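Local structure of carboxypeptidase 1 (5GIV) at residues G24-L29 against S51-L56; G31-T36 against E44-Q49; S109-Q114 against V132-K137; M238-L241 against D245-I248; D402-L405 against W410-G413. The protein probably removes amino acids one after another from the C-terminus of peptides with broad specificity, as a zinc metallocarboxypeptidase of the M32 family. One frame throughout, in Å; residues are numbered along the deposited sequence.

Contact 1 (G24-L29 against S51-L56); sequences GGIEAL and SLLAGL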
# COMPACT_ATOMS: atom_id res chain seq x y z
N GLY A 24 0.70 -5.16 13.88
CA GLY A 24 0.04 -3.87 13.86
C GLY A 24 0.37 -3.05 12.63
O GLY A 24 -0.51 -2.41 12.05
N GLY A 25 1.64 -3.04 12.22
CA GLY A 25 2.00 -2.34 11.01
C GLY A 25 1.33 -2.93 9.78
O GLY A 25 0.85 -2.19 8.91
N ILE A 26 1.27 -4.26 9.70
CA ILE A 26 0.66 -4.91 8.55
C ILE A 26 -0.85 -4.67 8.52
O ILE A 26 -1.42 -4.35 7.47
CB ILE A 26 0.98 -6.42 8.53
CG1 ILE A 26 2.49 -6.64 8.43
CG2 ILE A 26 0.25 -7.09 7.39
CD1 ILE A 26 2.89 -8.08 8.52
N GLU A 27 -1.51 -4.80 9.67
CA GLU A 27 -2.93 -4.46 9.73
C GLU A 27 -3.15 -3.02 9.27
O GLU A 27 -4.11 -2.72 8.56
CB GLU A 27 -3.47 -4.67 11.14
CG GLU A 27 -3.53 -6.12 11.58
CD GLU A 27 -4.24 -6.30 12.92
OE1 GLU A 27 -5.49 -6.32 12.95
OE2 GLU A 27 -3.53 -6.42 13.95
N ALA A 28 -2.25 -2.12 9.67
CA ALA A 28 -2.37 -0.72 9.27
C ALA A 28 -2.18 -0.56 7.77
O ALA A 28 -2.87 0.25 7.14
CB ALA A 28 -1.35 0.12 10.05
N LEU A 29 -1.26 -1.32 7.19
CA LEU A 29 -1.06 -1.26 5.75
C LEU A 29 -2.30 -1.71 5.00
O LEU A 29 -2.68 -1.12 3.99
CB LEU A 29 0.14 -2.12 5.33
CG LEU A 29 0.36 -2.26 3.82
CD1 LEU A 29 0.56 -0.89 3.18
CD2 LEU A 29 1.54 -3.18 3.53
N SER A 51 -9.73 -9.49 8.38
CA SER A 51 -10.27 -10.36 9.42
C SER A 51 -9.28 -11.46 9.77
O SER A 51 -9.08 -11.79 10.95
CB SER A 51 -11.59 -10.95 8.94
OG SER A 51 -12.08 -11.94 9.82
N LEU A 52 -8.62 -12.03 8.75
CA LEU A 52 -7.61 -13.05 8.99
C LEU A 52 -6.48 -12.50 9.87
O LEU A 52 -6.06 -13.14 10.84
CB LEU A 52 -7.07 -13.58 7.66
CG LEU A 52 -5.93 -14.59 7.70
CD1 LEU A 52 -6.37 -15.88 8.37
CD2 LEU A 52 -5.37 -14.85 6.30
N LEU A 53 -6.00 -11.30 9.55
CA LEU A 53 -4.89 -10.75 10.33
C LEU A 53 -5.34 -10.34 11.73
O LEU A 53 -4.60 -10.52 12.70
CB LEU A 53 -4.28 -9.55 9.61
CG LEU A 53 -3.00 -9.82 8.82
CD1 LEU A 53 -2.29 -8.50 8.55
CD2 LEU A 53 -2.08 -10.82 9.53
N ALA A 54 -6.56 -9.81 11.86
CA ALA A 54 -7.07 -9.50 13.19
C ALA A 54 -7.08 -10.74 14.07
O ALA A 54 -6.70 -10.68 15.25
CB ALA A 54 -8.46 -8.88 13.09
N GLY A 55 -7.48 -11.88 13.51
CA GLY A 55 -7.51 -13.11 14.29
C GLY A 55 -6.13 -13.56 14.73
O GLY A 55 -5.93 -13.94 15.89
N LEU A 56 -5.15 -13.52 13.82
CA LEU A 56 -3.80 -13.93 14.19
C LEU A 56 -3.21 -13.01 15.25
O LEU A 56 -2.63 -13.47 16.24
CB LEU A 56 -2.89 -13.97 12.95
CG LEU A 56 -3.21 -15.07 11.94
CD1 LEU A 56 -2.43 -14.86 10.65
CD2 LEU A 56 -2.91 -16.43 12.54
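Glu27 crosses Leu53 at a slant, its CG 4.0 Å from Leu53 CB. The CB of the glutamate does not aim at the other helix, but CG, trans to the carbonyl carbon (chi1 -68°), and the extended chain beyond it carry the carboxylate over. Its OE1 ends beside the backbone of Ala54, the residue after Leu53, 3.6 Å from Ala54 CA and 3.9 Å from Ala54 CB; this is contact without a hydrogen bond. Residues 24-29 belong to helix 8-36 and 51-56 to helix 43-62, the two arms of an antiparallel helical hairpin; the segment axes come within 10.1 Å at 163° between their N-to-C directions. The apolar half of the interface is made by Leu53, whose CD1 points at the Ile26 branch methyl CG2 with the two side chains at about a right angle, though the modelled approach is too short to be reliable. Leu53 also packs on Phe23 and Leu30 of the opposing helix. The charge of Glu27 is met by Arg57, through a salt bridge from OE2 to NE. Beyond this pair, Ile26 packs on Gln49 of the second subunit.

Contact 2 (G31-T36 against E44-Q49); sequences GWDQST and EDRARQ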
# COMPACT_ATOMS: atom_id res chain seq x y z
N GLY A 31 -5.34 -1.45 6.02
CA GLY A 31 -6.32 -0.38 6.13
C GLY A 31 -5.93 0.87 5.37
O GLY A 31 -6.77 1.52 4.74
N TRP A 32 -4.64 1.23 5.40
CA TRP A 32 -4.19 2.40 4.66
C TRP A 32 -4.44 2.21 3.17
O TRP A 32 -4.96 3.11 2.50
CB TRP A 32 -2.72 2.67 4.93
CG TRP A 32 -2.13 3.72 4.02
CD1 TRP A 32 -2.09 5.07 4.23
CD2 TRP A 32 -1.48 3.49 2.76
NE1 TRP A 32 -1.45 5.69 3.18
CE2 TRP A 32 -1.07 4.74 2.26
CE3 TRP A 32 -1.21 2.34 2.01
CZ2 TRP A 32 -0.42 4.88 1.04
CZ3 TRP A 32 -0.55 2.48 0.80
CH2 TRP A 32 -0.16 3.74 0.32
N ASP A 33 -4.07 1.05 2.63
CA ASP A 33 -4.30 0.78 1.22
C ASP A 33 -5.79 0.73 0.90
O ASP A 33 -6.22 1.17 -0.18
CB ASP A 33 -3.60 -0.53 0.82
CG ASP A 33 -3.87 -0.93 -0.62
OD1 ASP A 33 -3.25 -0.35 -1.55
OD2 ASP A 33 -4.72 -1.83 -0.82
N GLN A 34 -6.60 0.21 1.83
CA GLN A 34 -8.04 0.16 1.62
C GLN A 34 -8.62 1.55 1.40
O GLN A 34 -9.55 1.73 0.61
CB GLN A 34 -8.70 -0.52 2.81
CG GLN A 34 -10.21 -0.54 2.76
CD GLN A 34 -10.82 -0.90 4.10
OE1 GLN A 34 -10.42 -0.38 5.15
NE2 GLN A 34 -11.77 -1.83 4.08
N SER A 35 -8.08 2.55 2.10
CA SER A 35 -8.58 3.91 2.00
C SER A 35 -7.99 4.70 0.84
O SER A 35 -8.54 5.74 0.48
CB SER A 35 -8.30 4.67 3.30
OG SER A 35 -8.97 4.05 4.38
N THR A 36 -6.88 4.26 0.26
CA THR A 36 -6.20 5.04 -0.76
C THR A 36 -6.31 4.44 -2.15
O THR A 36 -6.68 5.13 -3.09
CB THR A 36 -4.71 5.21 -0.40
OG1 THR A 36 -4.13 3.92 -0.18
CG2 THR A 36 -4.56 6.04 0.86
N GLU A 44 -14.43 -6.93 -0.77
CA GLU A 44 -14.80 -8.10 0.02
C GLU A 44 -13.56 -8.89 0.40
O GLU A 44 -13.41 -9.32 1.56
CB GLU A 44 -15.77 -8.98 -0.75
CG GLU A 44 -16.32 -10.13 0.08
CD GLU A 44 -17.24 -11.05 -0.71
OE1 GLU A 44 -17.23 -12.27 -0.42
OE2 GLU A 44 -17.94 -10.56 -1.62
N ASP A 45 -12.67 -9.11 -0.56
CA ASP A 45 -11.46 -9.88 -0.30
C ASP A 45 -10.57 -9.16 0.71
O ASP A 45 -9.97 -9.79 1.59
CB ASP A 45 -10.73 -10.12 -1.62
CG ASP A 45 -11.46 -11.13 -2.51
OD1 ASP A 45 -12.43 -11.77 -2.03
OD2 ASP A 45 -11.12 -11.22 -3.71
N ARG A 46 -10.48 -7.83 0.61
CA ARG A 46 -9.66 -7.10 1.56
C ARG A 46 -10.20 -7.26 2.98
O ARG A 46 -9.43 -7.40 3.93
CB ARG A 46 -9.57 -5.63 1.16
CG ARG A 46 -8.83 -4.77 2.17
CD ARG A 46 -7.39 -5.25 2.41
NE ARG A 46 -6.61 -5.40 1.18
CZ ARG A 46 -5.98 -4.40 0.56
NH1 ARG A 46 -6.01 -3.17 1.06
NH2 ARG A 46 -5.30 -4.64 -0.55
N ALA A 47 -11.53 -7.24 3.13
CA ALA A 47 -12.13 -7.39 4.46
C ALA A 47 -11.82 -8.76 5.05
O ALA A 47 -11.56 -8.89 6.26
CB ALA A 47 -13.63 -7.14 4.38
N ARG A 48 -11.83 -9.80 4.22
CA ARG A 48 -11.49 -11.12 4.73
C ARG A 48 -10.02 -11.18 5.11
O ARG A 48 -9.65 -11.80 6.11
CB ARG A 48 -11.86 -12.19 3.70
CG ARG A 48 -11.80 -13.63 4.20
CD ARG A 48 -12.19 -14.58 3.07
NE ARG A 48 -11.31 -14.40 1.92
CZ ARG A 48 -11.64 -13.76 0.81
NH1 ARG A 48 -12.85 -13.25 0.67
NH2 ARG A 48 -10.75 -13.62 -0.16
N GLN A 49 -9.16 -10.56 4.29
CA GLN A 49 -7.74 -10.46 4.65
C GLN A 49 -7.56 -9.77 5.99
O GLN A 49 -6.80 -10.24 6.85
CB GLN A 49 -6.97 -9.72 3.55
CG GLN A 49 -6.88 -10.45 2.22
CD GLN A 49 -6.36 -9.55 1.11
OE1 GLN A 49 -6.21 -8.34 1.30
NE2 GLN A 49 -6.08 -10.13 -0.05
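Asp33 and Arg46 form a salt bridge in which one carboxylate oxygen takes two donors. Arg46 NH1 lies 2.6 Å from Asp33 OD2, with an N-H...O angle of 149°, and Arg46 NH2 reaches the same OD2 at 2.9 Å. The guanidinium comes end-on and keeps OD2 close to its own plane, but the carboxylate plane is turned 41° against it; NH1 uses the anti lone pair of OD2, whereas NH2 arrives well out of the carboxylate plane. NH1 also makes a weak bond to Leu30 O. The third nitrogen is engaged too: Arg46 NE bonds to Gln49 OE1 at 3.0 Å, a turn further along its own helix. With NE, NH1 and NH2 all engaged, rotation of the guanidinium is restricted. The bridge spans the two arms of the helical hairpin, 8-36 and 43-62, close to the short connection between them. A chi1 of 176° puts CG of Asp33 anti to N and swings the carboxylate toward the arginine. Its other oxygen, OD1, is held by Arg247 NH1 of the second subunit, and Gln49 NE2 donates to Leu241 O of that same neighbouring chain, so this buried polar cluster continues across the dimer interface. Arg48 joins Asp45 OD1 through NH1 at 3.1 Å and Asp22 of the second subunit through NE.

Contact 3 (S109-Q114 against V132-K137); sequences SGHVGQ and VPYLEK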
# COMPACT_ATOMS: atom_id res chain seq x y z
N SER A 109 -17.02 -7.10 16.19
CA SER A 109 -16.31 -6.68 14.99
C SER A 109 -17.13 -6.94 13.73
O SER A 109 -17.17 -6.09 12.83
CB SER A 109 -14.97 -7.41 14.91
OG SER A 109 -14.42 -7.31 13.61
N GLY A 110 -17.79 -8.10 13.65
CA GLY A 110 -18.60 -8.38 12.48
C GLY A 110 -19.83 -7.49 12.38
O GLY A 110 -20.22 -7.07 11.29
N HIS A 111 -20.44 -7.18 13.53
CA HIS A 111 -21.62 -6.33 13.51
C HIS A 111 -21.28 -4.92 13.07
O HIS A 111 -21.95 -4.37 12.18
CB HIS A 111 -22.28 -6.31 14.89
CG HIS A 111 -23.33 -5.25 15.03
ND1 HIS A 111 -24.60 -5.39 14.52
CD2 HIS A 111 -23.29 -4.03 15.61
CE1 HIS A 111 -25.31 -4.31 14.79
NE2 HIS A 111 -24.53 -3.46 15.45
N VAL A 112 -20.26 -4.31 13.68
CA VAL A 112 -19.90 -2.94 13.32
C VAL A 112 -19.45 -2.88 11.87
O VAL A 112 -19.60 -1.83 11.21
CB VAL A 112 -18.82 -2.38 14.27
CG1 VAL A 112 -19.35 -2.31 15.69
CG2 VAL A 112 -17.56 -3.22 14.21
N GLY A 113 -18.92 -3.98 11.33
CA GLY A 113 -18.60 -4.01 9.92
C GLY A 113 -19.85 -3.93 9.05
O GLY A 113 -19.87 -3.22 8.04
N GLN A 114 -20.91 -4.63 9.46
CA GLN A 114 -22.17 -4.57 8.72
C GLN A 114 -22.88 -3.24 8.96
O GLN A 114 -23.48 -2.68 8.04
CB GLN A 114 -23.07 -5.74 9.12
CG GLN A 114 -22.50 -7.10 8.77
CD GLN A 114 -23.49 -8.23 9.00
OE1 GLN A 114 -23.59 -9.16 8.20
NE2 GLN A 114 -24.24 -8.15 10.10
N VAL A 132 -31.51 2.30 12.65
CA VAL A 132 -31.98 2.15 14.03
C VAL A 132 -31.69 0.76 14.57
O VAL A 132 -31.11 0.65 15.66
CB VAL A 132 -33.45 2.54 14.14
CG1 VAL A 132 -33.99 2.11 15.49
CG2 VAL A 132 -33.63 4.03 13.95
N PRO A 133 -32.05 -0.34 13.89
CA PRO A 133 -31.69 -1.67 14.42
C PRO A 133 -30.20 -1.88 14.60
O PRO A 133 -29.79 -2.49 15.60
CB PRO A 133 -32.30 -2.63 13.39
CG PRO A 133 -32.56 -1.80 12.17
CD PRO A 133 -32.88 -0.43 12.68
N TYR A 134 -29.37 -1.41 13.67
CA TYR A 134 -27.92 -1.53 13.85
C TYR A 134 -27.45 -0.80 15.10
O TYR A 134 -26.61 -1.31 15.85
CB TYR A 134 -27.18 -0.99 12.63
CG TYR A 134 -27.26 -1.85 11.38
CD1 TYR A 134 -26.34 -2.85 11.15
CD2 TYR A 134 -28.25 -1.64 10.44
CE1 TYR A 134 -26.39 -3.62 10.00
CE2 TYR A 134 -28.33 -2.41 9.29
CZ TYR A 134 -27.39 -3.40 9.08
OH TYR A 134 -27.46 -4.18 7.93
N LEU A 135 -27.97 0.41 15.33
CA LEU A 135 -27.56 1.15 16.52
C LEU A 135 -28.06 0.48 17.79
O LEU A 135 -27.38 0.50 18.81
CB LEU A 135 -28.07 2.59 16.43
CG LEU A 135 -27.45 3.53 15.40
CD1 LEU A 135 -28.34 4.76 15.22
CD2 LEU A 135 -26.03 3.94 15.81
N GLU A 136 -29.25 -0.12 17.74
CA GLU A 136 -29.77 -0.81 18.92
C GLU A 136 -28.89 -1.99 19.30
O GLU A 136 -28.55 -2.18 20.47
CB GLU A 136 -31.22 -1.23 18.67
CG GLU A 136 -32.17 -0.07 18.87
CD GLU A 136 -33.60 -0.36 18.44
OE1 GLU A 136 -33.83 -1.39 17.75
OE2 GLU A 136 -34.49 0.44 18.81
N LYS A 137 -28.48 -2.80 18.31
CA LYS A 137 -27.57 -3.89 18.59
C LYS A 137 -26.22 -3.36 19.05
O LYS A 137 -25.58 -3.94 19.94
CB LYS A 137 -27.41 -4.79 17.37
CG LYS A 137 -26.65 -6.08 17.67
CD LYS A 137 -26.58 -7.02 16.47
CE LYS A 137 -25.87 -8.33 16.86
NZ LYS A 137 -25.84 -9.33 15.76
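Two antiparallel arms of a helical hairpin, 102-122 and 128-147, are joined here by His111, Tyr134 and Lys137; the segment axes approach to 10.3 Å with 156° between their N-to-C directions. His111 has the largest share of the contact. A chi1 of 168° sends its imidazole out away from the backbone N toward the other arm and delivers NE2 to the main-chain Tyr134 O at 3.0 Å. The oxygen lies in the ring plane, but the N-H...O angle of 138° shows a bent bond. Thr138 OG1 is hydrogen-bonded to both NE2 and Tyr134 O, so the three polar atoms form one cluster. Over one face of the imidazole the extended Lys137 chain slides past in the opposite direction: CG makes a CH-pi contact 3.9 Å from the ring centroid, and Lys137 CB approaches His111 CE1 to 3.4 Å. A leucine in place of the histidine would probably leave Tyr134 O without its cross-helix donor and the lysine methylenes without a flat face to lie on. Tyr134 reaches back from its own arm. Its CE1 lies 3.6 Å from Gln114 O and 4.0 Å from Gln114 CB.

Contact 4 (M238-L241 against D245-I248); sequences MTRL and DVRI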
# COMPACT_ATOMS: atom_id res chain seq x y z
N MET A 238 -4.26 9.81 10.06
CA MET A 238 -2.87 9.43 10.27
C MET A 238 -2.82 7.96 10.66
O MET A 238 -3.69 7.47 11.39
CB MET A 238 -2.22 10.31 11.36
CG MET A 238 -0.76 10.00 11.70
SD MET A 238 -0.55 8.79 13.03
CE MET A 238 -1.08 9.77 14.40
N THR A 239 -1.81 7.25 10.15
CA THR A 239 -1.70 5.83 10.45
C THR A 239 -0.23 5.44 10.45
O THR A 239 0.56 5.94 9.65
CB THR A 239 -2.49 4.98 9.43
OG1 THR A 239 -2.37 3.59 9.75
CG2 THR A 239 -2.02 5.22 8.00
N ARG A 240 0.12 4.53 11.36
CA ARG A 240 1.50 4.07 11.52
C ARG A 240 1.60 2.69 10.87
O ARG A 240 1.02 1.72 11.37
CB ARG A 240 1.87 4.00 13.00
CG ARG A 240 3.24 3.39 13.27
CD ARG A 240 3.51 3.27 14.77
NE ARG A 240 4.15 4.43 15.41
CZ ARG A 240 5.40 4.81 15.21
NH1 ARG A 240 6.16 4.14 14.37
NH2 ARG A 240 5.89 5.86 15.86
N LEU A 241 2.35 2.59 9.78
CA LEU A 241 2.56 1.30 9.14
C LEU A 241 3.84 0.61 9.61
O LEU A 241 4.12 -0.51 9.18
CB LEU A 241 2.59 1.44 7.61
CG LEU A 241 1.23 1.64 6.93
CD1 LEU A 241 0.50 2.87 7.45
CD2 LEU A 241 1.37 1.73 5.40
N ASP A 245 7.46 4.58 9.56
CA ASP A 245 6.48 4.70 8.48
C ASP A 245 5.20 5.26 9.10
O ASP A 245 4.32 4.51 9.52
CB ASP A 245 6.25 3.35 7.82
CG ASP A 245 5.61 3.46 6.45
OD1 ASP A 245 5.26 4.57 6.03
OD2 ASP A 245 5.46 2.42 5.80
N VAL A 246 5.12 6.59 9.18
CA VAL A 246 3.96 7.27 9.75
C VAL A 246 3.32 8.10 8.64
O VAL A 246 3.83 9.16 8.27
CB VAL A 246 4.34 8.14 10.96
CG1 VAL A 246 3.09 8.74 11.56
CG2 VAL A 246 5.06 7.28 11.99
N ARG A 247 2.21 7.60 8.10
CA ARG A 247 1.62 8.19 6.91
C ARG A 247 0.40 9.04 7.25
O ARG A 247 -0.34 8.76 8.20
CB ARG A 247 1.24 7.09 5.92
CG ARG A 247 2.40 6.14 5.65
CD ARG A 247 2.19 5.31 4.39
NE ARG A 247 3.29 4.37 4.20
CZ ARG A 247 3.33 3.43 3.26
NH1 ARG A 247 2.32 3.29 2.40
NH2 ARG A 247 4.38 2.64 3.17
N ILE A 248 0.19 10.07 6.44
CA ILE A 248 -0.93 10.99 6.61
C ILE A 248 -1.67 11.11 5.29
O ILE A 248 -1.12 10.85 4.21
CB ILE A 248 -0.46 12.38 7.12
CG1 ILE A 248 0.45 13.05 6.10
CG2 ILE A 248 0.28 12.26 8.44
CD1 ILE A 248 0.80 14.47 6.48
O HOH W 1 5.64 -0.05 6.88
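Leu241 and Arg247 make the densest packing here: Leu241 CD2 sits over the centre of the Arg247 guanidinium, 3.4 Å from CZ, the two side chains crossing at about a right angle. The Arg247 chain (chi1 -51°) runs extended from CG to NE, which carries its guanidinium to that methyl. Asp245 fixes the group from its edge: Arg247 NE donates to Asp245 OD1 at 2.7 Å with an almost straight angle of 172°, and NH2 bonds to Asp245 OD2, a side-on salt bridge. Strands 238-242 and 245-250 form a beta hairpin in which Thr239 with Arg247 is a hydrogen-bonded antiparallel pair: Thr239 N to Arg247 O is 2.9 Å and Arg247 N to Thr239 O 2.8 Å; nearer the turn, Leu241 N bonds to Asp245 O at 2.8 Å. Arg247 also has Trp32 in cation-pi contact and Asp33 of the second subunit at NH1, so an alanine here would probably leave Asp245 without its side-on partner and OD1 of that neighbouring Asp33 without its mate, and uncover the Leu241 methyl. The face carrying Met238, Arg240, Val246 and Ile248 is looser: Val246 CG2 stands 4.1 Å from CZ of Arg240, whose NE is salt-bridged to Glu274, and Met238 SD is 3.9 Å from Val246 CG1, while Met238 CG meets Ile248 CG2. Met238 packs against Glu267, the predicted proton donor/acceptor, and the zinc ligand His270. A water donates to Leu241 O and Asp245 OD2.

Contact 5 (D402-L405 against W410-G413); sequences DGAL and WYFG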
# COMPACT_ATOMS: atom_id res chain seq x y z
N ASP A 402 -26.89 15.16 7.74
CA ASP A 402 -25.96 15.91 8.56
C ASP A 402 -26.45 16.05 10.00
O ASP A 402 -25.91 16.85 10.76
CB ASP A 402 -25.72 17.28 7.94
CG ASP A 402 -25.00 17.19 6.59
OD1 ASP A 402 -24.28 16.19 6.36
OD2 ASP A 402 -25.15 18.11 5.76
N GLY A 403 -27.50 15.30 10.36
CA GLY A 403 -27.90 15.11 11.74
C GLY A 403 -27.23 13.89 12.34
O GLY A 403 -26.00 13.77 12.31
N ALA A 404 -28.03 12.96 12.89
CA ALA A 404 -27.51 11.79 13.60
C ALA A 404 -26.75 10.81 12.72
O ALA A 404 -26.06 9.94 13.25
CB ALA A 404 -28.65 11.06 14.31
N LEU A 405 -26.88 10.89 11.39
CA LEU A 405 -26.09 10.07 10.48
C LEU A 405 -24.74 10.70 10.16
O LEU A 405 -23.94 10.09 9.43
CB LEU A 405 -26.86 9.83 9.17
CG LEU A 405 -28.19 9.06 9.23
CD1 LEU A 405 -28.96 9.22 7.93
CD2 LEU A 405 -27.93 7.60 9.49
N TRP A 410 -20.51 6.03 15.85
CA TRP A 410 -21.48 5.09 16.41
C TRP A 410 -21.88 3.99 15.42
O TRP A 410 -22.57 3.05 15.82
CB TRP A 410 -22.73 5.83 16.86
CG TRP A 410 -22.48 6.86 17.92
CD1 TRP A 410 -21.43 6.91 18.79
CD2 TRP A 410 -23.31 8.00 18.23
NE1 TRP A 410 -21.54 8.01 19.61
CE2 TRP A 410 -22.69 8.69 19.29
CE3 TRP A 410 -24.51 8.49 17.71
CZ2 TRP A 410 -23.23 9.85 19.84
CZ3 TRP A 410 -25.04 9.64 18.26
CH2 TRP A 410 -24.41 10.31 19.31
N TYR A 411 -21.47 4.08 14.16
CA TYR A 411 -21.84 3.07 13.18
C TYR A 411 -20.70 2.12 12.84
O TYR A 411 -20.95 1.08 12.23
CB TYR A 411 -22.34 3.74 11.89
CG TYR A 411 -23.46 4.72 12.16
CD1 TYR A 411 -24.77 4.28 12.27
CD2 TYR A 411 -23.19 6.07 12.33
CE1 TYR A 411 -25.79 5.17 12.53
CE2 TYR A 411 -24.20 6.95 12.59
CZ TYR A 411 -25.49 6.50 12.69
OH TYR A 411 -26.50 7.39 12.95
N PHE A 412 -19.46 2.46 13.21
CA PHE A 412 -18.30 1.62 12.97
C PHE A 412 -17.59 1.28 14.27
O PHE A 412 -16.42 0.89 14.25
CB PHE A 412 -17.35 2.29 11.99
CG PHE A 412 -16.38 1.35 11.34
CD1 PHE A 412 -16.62 -0.01 11.31
CD2 PHE A 412 -15.22 1.83 10.75
CE1 PHE A 412 -15.73 -0.89 10.71
CE2 PHE A 412 -14.32 0.97 10.14
CZ PHE A 412 -14.57 -0.39 10.13
N GLY A 413 -18.25 1.46 15.40
CA GLY A 413 -17.66 1.20 16.69
C GLY A 413 -18.67 1.33 17.80
O GLY A 413 -19.87 1.50 17.57
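Tyr411 OH donates to Ala404 O at 2.6 Å, and this is the one hydrogen bond between residues 402-405 and 410-413. The carbonyl oxygen lies at the edge of the phenol ring, in its plane. Seen from the acceptor the approach is less regular: the C=O...O angle is 123°, and the hydroxyl stands 47° above the carbonyl plane, so it is not aligned with a lone pair. In Tyr411 the ring leaves on the side away from the carbonyl carbon (chi1 -54°) and CB already heads for the other segment, which lets the length of the ring bridge backbones whose nearest CA atoms, those of Leu405 and Tyr411, are 8.6 Å apart. Both segments lie in the irregular connection between helices 381-393 and 420-439, and the bond ties one part of this loop to another across four intervening residues. Beside it, Leu405 turns its end back although its CB leads away: CD2 comes to 3.7 Å from Tyr411 OH and 4.2 Å from Tyr411 CZ, with the two side chains at about a right angle. A methyl thus flanks the hydroxyl in a buried setting where Ala404 O supplies the polar mate. The phenol ring is also stacked with Trp119, whose NE1 bonds to Leu405 O, and Tyr411 O takes a bond from Ser115 OG. Leu405 itself packs on Phe128 and Met131 of helix 128-147.

Overall arrangement
Contacts 1 and 2 hold the same pair of helices, 8-36 and 43-62, their centres 10 Å apart, yet differ in chemistry: contact 1 is partly buried and largely aliphatic, contact 2 a buried ionic one. Contact 4 is the only strand pairing and, with its centre 13 Å from that of the chain, the innermost. It packs on helix 8-36 through Ala28, Leu29 and Trp32; contacts 1, 2 and 4 all touch the second subunit. Contacts 3 and 5 form a separate group that no other chain of the assembly touches; Leu135 and Val112 pack on residues 410-413, so the partly exposed helical hairpin lies against the loop of contact 5.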